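Local coordinates for protein endonuclease V (Homo sapiens, PDB 6OZE) that probably cleaves RNA at or near inosine, as a metal-dependent endoribonuclease of the RNase H-like superfamily, at residues 19-24 with 204-209; 115-120 with 140-145. The protein carries 4 engineered substitutions. One frame throughout, in Å; residues are numbered along the deposited sequence. Where two conformers were deposited one is given.

From the N terminus, helix 3-17 leads into the loop that holds residues 19-24. That loop is the first half of contact 1. The chain then builds strands 39-47, 54-63 and 69-78 and helix 89-106 before it reaches strand 115-118. Contact 2 joins this strand to strand 142-146, closing a short loop through helix 130-138. Only later does strand 199-205 bring residues 204-209 back to 19-24, so contact 2 is nested inside the long loop closed by contact 1. The two contacts meet in the central sheet, where Gly-204 and His-205 face Cys-142 in a classic beta bulge, with probable backbone hydrogen bonds. Contact 1 thus ties the N-terminal loop to the strand next to contact 2.

Contact 1 (19-24 with 204-209); sequences HVVDRD and GHRMSL
The imidazole of His-205 points its ND1 at the backbone of Val-21. Val-21 N donates to this ND1 at 3.1 Å, 19° out of the ring plane. CG of His-205 stands anti to its backbone N (chi1 -179°), which carries the ring to the 19-24 loop. Val-21 lies at a slant to the His-205 side chain, its CG2 3.8 Å from CE1 and beyond that corner of the ring. Arg-206 N donates to Val-21 O in a short, bent bond (2.6 Å). Arg-206 CG, near Val-21 CB, lies over one face of the His-205 ring, 3.4 Å above its plane and offset toward the rim. The Arg-206 guanidinium forms a salt bridge with Glu-26.

At the other end, the Asp-24 carboxylate grips Ser-208 twice. Ser-208 N meets Asp-24 OD1 at 2.8 Å from above the carboxylate plane, nearly straight (176°). Ser-208 OG donates on the syn side of Asp-24 OD2, also at 2.8 Å but tilted out of that plane. Ser-208 is the N-cap of helix 209-218, and its OG also takes the N-H of Ala-211.

Since ND1 of His-205 accepts from Val-21 and NE2 bonds to Asp-139, the ring is probably neutral with its proton on NE2.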
loop_
_atom_site.group_PDB
_atom_site.type_symbol
_atom_site.label_atom_id
_atom_site.label_comp_id
_atom_site.label_asym_id
_atom_site.label_seq_id
_atom_site.Cartn_x
_atom_site.Cartn_y
_atom_site.Cartn_z
ATOM N N HIS A 19 7.542 14.318 7.798
ATOM C CA HIS A 19 8.453 13.253 8.194
ATOM C C HIS A 19 8.644 12.187 7.125
ATOM O O HIS A 19 9.424 11.258 7.346
ATOM C CB HIS A 19 7.991 12.591 9.496
ATOM C CG HIS A 19 8.108 13.483 10.691
ATOM N ND1 HIS A 19 7.116 14.366 11.061
ATOM C CD2 HIS A 19 9.114 13.650 11.580
ATOM C CE1 HIS A 19 7.498 15.023 12.143
ATOM N NE2 HIS A 19 8.706 14.607 12.478
ATOM N N VAL A 20 7.943 12.286 5.991
ATOM C CA VAL A 20 8.114 11.310 4.914
ATOM C C VAL A 20 9.520 11.415 4.334
ATOM O O VAL A 20 10.030 12.514 4.080
ATOM C CB VAL A 20 7.049 11.505 3.818
ATOM C CG1 VAL A 20 7.322 10.573 2.636
ATOM C CG2 VAL A 20 5.670 11.246 4.351
ATOM N N VAL A 21 10.153 10.267 4.125
ATOM C CA VAL A 21 11.479 10.174 3.518
ATOM C C VAL A 21 11.290 9.517 2.158
ATOM O O VAL A 21 10.920 8.345 2.082
ATOM C CB VAL A 21 12.428 9.349 4.398
ATOM C CG1 VAL A 21 13.746 9.081 3.679
ATOM C CG2 VAL A 21 12.659 10.040 5.734
ATOM N N ASP A 22 11.562 10.249 1.071
ATOM C CA ASP A 22 11.263 9.749 -0.268
ATOM C C ASP A 22 12.499 9.232 -0.996
ATOM O O ASP A 22 12.569 9.281 -2.229
ATOM C CB ASP A 22 10.504 10.779 -1.105
ATOM C CG ASP A 22 11.271 12.069 -1.280
ATOM O OD1 ASP A 22 12.169 12.343 -0.458
ATOM O OD2 ASP A 22 10.967 12.810 -2.237
ATOM N N ARG A 23 13.469 8.722 -0.250
ATOM C CA ARG A 23 14.670 8.127 -0.794
ATOM C C ARG A 23 14.880 6.780 -0.124
ATOM O O ARG A 23 14.248 6.452 0.886
ATOM C CB ARG A 23 15.891 9.016 -0.543
ATOM C CG ARG A 23 16.242 9.123 0.920
ATOM C CD ARG A 23 17.381 10.095 1.155
ATOM N NE ARG A 23 17.648 10.247 2.581
ATOM C CZ ARG A 23 18.421 9.428 3.285
ATOM N NH1 ARG A 23 19.012 8.395 2.696
ATOM N NH2 ARG A 23 18.604 9.641 4.581
ATOM N N ASP A 24 15.773 5.991 -0.707
ATOM C CA ASP A 24 16.116 4.711 -0.112
ATOM C C ASP A 24 16.996 4.935 1.108
ATOM O O ASP A 24 17.884 5.791 1.105
ATOM C CB ASP A 24 16.854 3.858 -1.142
ATOM C CG ASP A 24 15.972 3.511 -2.326
ATOM O OD1 ASP A 24 14.822 3.086 -2.094
ATOM O OD2 ASP A 24 16.433 3.693 -3.476
ATOM N N GLY A 204 5.440 5.251 -0.231
ATOM C CA GLY A 204 4.876 5.542 1.067
ATOM C C GLY A 204 5.889 6.260 1.935
ATOM O O GLY A 204 5.703 7.425 2.296
ATOM N N HIS A 205 6.984 5.575 2.254
ATOM C CA HIS A 205 7.968 6.117 3.187
ATOM C C HIS A 205 9.240 5.301 3.049
ATOM O O HIS A 205 9.183 4.083 2.865
ATOM C CB HIS A 205 7.446 6.009 4.627
ATOM C CG HIS A 205 8.371 6.555 5.671
ATOM N ND1 HIS A 205 8.861 7.845 5.646
ATOM C CD2 HIS A 205 8.834 6.003 6.821
ATOM C CE1 HIS A 205 9.610 8.052 6.716
ATOM N NE2 HIS A 205 9.603 6.954 7.451
ATOM N N ARG A 206 10.384 5.989 3.095
ATOM C CA ARG A 206 11.699 5.351 3.161
ATOM C C ARG A 206 11.986 4.429 1.980
ATOM O O ARG A 206 12.661 3.411 2.135
ATOM C CB ARG A 206 11.929 4.633 4.494
ATOM C CG ARG A 206 12.201 5.569 5.641
ATOM C CD ARG A 206 13.243 4.976 6.558
ATOM N NE ARG A 206 12.656 4.201 7.640
ATOM C CZ ARG A 206 13.175 3.073 8.114
ATOM N NH1 ARG A 206 14.284 2.578 7.580
ATOM N NH2 ARG A 206 12.580 2.432 9.112
ATOM N N MET A 207 11.475 4.768 0.799
ATOM C CA MET A 207 11.897 4.079 -0.412
ATOM C C MET A 207 11.807 5.049 -1.578
ATOM O O MET A 207 10.974 5.955 -1.590
ATOM C CB MET A 207 11.030 2.838 -0.668
ATOM C CG MET A 207 11.664 1.823 -1.639
ATOM S SD MET A 207 11.091 0.157 -1.223
ATOM C CE MET A 207 12.174 -0.863 -2.230
ATOM N N SER A 208 12.700 4.876 -2.549
ATOM C CA SER A 208 12.595 5.630 -3.785
ATOM C C SER A 208 11.532 4.993 -4.671
ATOM O O SER A 208 11.194 3.813 -4.534
ATOM C CB SER A 208 13.935 5.666 -4.522
ATOM O OG SER A 208 14.239 4.378 -5.040
ATOM N N LEU A 209 10.972 5.806 -5.566
ATOM C CA LEU A 209 9.932 5.295 -6.449
ATOM C C LEU A 209 10.477 4.208 -7.368
ATOM O O LEU A 209 9.824 3.176 -7.569
ATOM C CB LEU A 209 9.334 6.442 -7.258
ATOM C CG LEU A 209 8.263 6.048 -8.280
ATOM C CD1 LEU A 209 7.092 5.333 -7.592
ATOM C CD2 LEU A 209 7.788 7.288 -9.007
#

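Contact 2 (115-120 with 140-145); sequences LLVDGN and LPCVGV
Strands 115-118 and 142-145 run parallel in a backbone ladder; the axes of these short segments approach to 4.8 Å and their directions differ by 30°. With helix 130-138 between them they form a beta-alpha-beta crossover in the central sheet of the RNase H-like fold. Four hydrogen bonds are 2.9 Å long: Leu-115 N to Pro-141 O, Val-143 N to Leu-115 O, Val-117 N to Val-143 O and Val-145 N to Val-117 O.

Leu-115, Val-117 and Cys-142 lie on one face. CG of Leu-115 sits beside its backbone N (chi1 -64°), which brings CD1 to Leu-140 CD1 at 4.1 Å, the two leucines lying at a slant to each other. In one of its two conformers, Cys-142 SG also lies 3.7 Å from Leu-115 CD1. Cut back to an alanine, position 115 would keep CB near the sulfur but would probably leave Leu-140 CD1 without its methyl partner and open a gap where CG, CD1 and CD2 had been.

The opposite face carries Leu-116, Asp-118, Val-143 and Val-145. Leu-116 and Val-143 stand side by side and point the same way, with Leu-116 CD2 against Val-143 CB at 3.7 Å. Helices 209-218 and 226-242 both pack on this face, the first through Leu-215, Ala-212 and Thr-216, the second through Pro-227 and Val-228. Asp-118 OD2 forms a salt bridge with Lys-147, and its side chain also touches Asp-44 of strand 39-47.

Past Asp-118 the chain turns across the end of the ladder. Gly-119 O comes within 3.1 Å of Gly-144 CA, on the side where a side chain at Gly-144 would clash. The last bond of the ladder is longer: Gly-119 N meets Val-145 O at 3.2 Å, from above the carbonyl plane.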
loop_
_atom_site.group_PDB
_atom_site.type_symbol
_atom_site.label_atom_id
_atom_site.label_comp_id
_atom_site.label_asym_id
_atom_site.label_seq_id
_atom_site.Cartn_x
_atom_site.Cartn_y
_atom_site.Cartn_z
ATOM N N LEU A 115 6.764 -2.806 3.893
ATOM C CA LEU A 115 5.357 -3.159 3.757
ATOM C C LEU A 115 4.876 -2.751 2.377
ATOM O O LEU A 115 5.111 -1.616 1.947
ATOM C CB LEU A 115 4.497 -2.406 4.780
ATOM C CG LEU A 115 4.720 -2.682 6.263
ATOM C CD1 LEU A 115 3.800 -1.759 7.089
ATOM C CD2 LEU A 115 4.422 -4.136 6.554
ATOM N N LEU A 116 4.175 -3.658 1.717
ATOM C CA LEU A 116 3.369 -3.330 0.549
ATOM C C LEU A 116 1.943 -3.111 1.043
ATOM O O LEU A 116 1.347 -4.007 1.661
ATOM C CB LEU A 116 3.410 -4.444 -0.489
ATOM C CG LEU A 116 4.798 -4.835 -1.019
ATOM C CD1 LEU A 116 4.645 -5.806 -2.192
ATOM C CD2 LEU A 116 5.632 -3.613 -1.443
ATOM N N VAL A 117 1.401 -1.933 0.762
ATOM C CA VAL A 117 0.125 -1.486 1.317
ATOM C C VAL A 117 -0.895 -1.414 0.199
ATOM O O VAL A 117 -0.641 -0.792 -0.839
ATOM C CB VAL A 117 0.294 -0.101 1.950
ATOM C CG1 VAL A 117 -1.033 0.409 2.511
ATOM C CG2 VAL A 117 1.325 -0.175 3.022
ATOM N N ASP A 118 -2.049 -2.045 0.402
ATOM C CA ASP A 118 -3.155 -1.864 -0.525
ATOM C C ASP A 118 -3.715 -0.460 -0.334
ATOM O O ASP A 118 -4.580 -0.243 0.519
ATOM C CB ASP A 118 -4.231 -2.929 -0.305
ATOM C CG ASP A 118 -5.354 -2.854 -1.338
ATOM O OD1 ASP A 118 -5.345 -1.948 -2.198
ATOM O OD2 ASP A 118 -6.251 -3.713 -1.294
ATOM N N GLY A 119 -3.224 0.483 -1.122
ATOM C CA GLY A 119 -3.538 1.886 -0.940
ATOM C C GLY A 119 -2.450 2.727 -1.569
ATOM O O GLY A 119 -1.467 2.215 -2.095
ATOM N N ASN A 120 -2.648 4.038 -1.519
ATOM C CA ASN A 120 -1.690 4.936 -2.144
ATOM C C ASN A 120 -0.783 5.570 -1.096
ATOM O O ASN A 120 -1.121 5.669 0.089
ATOM C CB ASN A 120 -2.392 6.047 -2.924
ATOM C CG ASN A 120 -3.158 5.536 -4.123
ATOM O OD1 ASN A 120 -2.623 5.442 -5.240
ATOM N ND2 ASN A 120 -4.438 5.243 -3.912
ATOM N N LEU A 140 8.616 2.313 8.980
ATOM C CA LEU A 140 9.044 1.222 8.128
ATOM C C LEU A 140 8.996 1.669 6.676
ATOM O O LEU A 140 8.129 2.459 6.293
ATOM C CB LEU A 140 8.120 0.011 8.277
ATOM C CG LEU A 140 8.192 -0.808 9.566
ATOM C CD1 LEU A 140 7.090 -1.863 9.555
ATOM C CD2 LEU A 140 9.572 -1.448 9.715
ATOM N N PRO A 141 9.916 1.188 5.846
ATOM C CA PRO A 141 9.755 1.367 4.403
ATOM C C PRO A 141 8.392 0.857 3.972
ATOM O O PRO A 141 7.961 -0.237 4.356
ATOM C CB PRO A 141 10.884 0.507 3.826
ATOM C CG PRO A 141 11.946 0.533 4.900
ATOM C CD PRO A 141 11.150 0.457 6.186
ATOM N N CYS A 142 7.665 1.687 3.222
ATOM C CA CYS A 142 6.324 1.328 2.785
ATOM C C CYS A 142 6.118 1.764 1.346
ATOM O O CYS A 142 6.565 2.844 0.949
ATOM C CB CYS A 142 5.241 2.007 3.631
ATOM S SG CYS A 142 4.928 1.275 5.245
ATOM N N VAL A 143 5.419 0.920 0.591
ATOM C CA VAL A 143 5.089 1.160 -0.809
ATOM C C VAL A 143 3.573 1.139 -0.948
ATOM O O VAL A 143 2.913 0.203 -0.469
ATOM C CB VAL A 143 5.700 0.063 -1.691
ATOM C CG1 VAL A 143 5.275 0.253 -3.159
ATOM C CG2 VAL A 143 7.208 0.061 -1.541
ATOM N N GLY A 144 3.027 2.148 -1.622
ATOM C CA GLY A 144 1.619 2.135 -1.962
ATOM C C GLY A 144 1.383 1.377 -3.252
ATOM O O GLY A 144 1.987 1.692 -4.286
ATOM N N VAL A 145 0.548 0.344 -3.204
ATOM C CA VAL A 145 0.187 -0.458 -4.369
ATOM C C VAL A 145 -1.309 -0.291 -4.562
ATOM O O VAL A 145 -2.106 -0.845 -3.792
ATOM C CB VAL A 145 0.540 -1.942 -4.177
ATOM C CG1 VAL A 145 0.148 -2.760 -5.412
ATOM C CG2 VAL A 145 2.014 -2.098 -3.827
#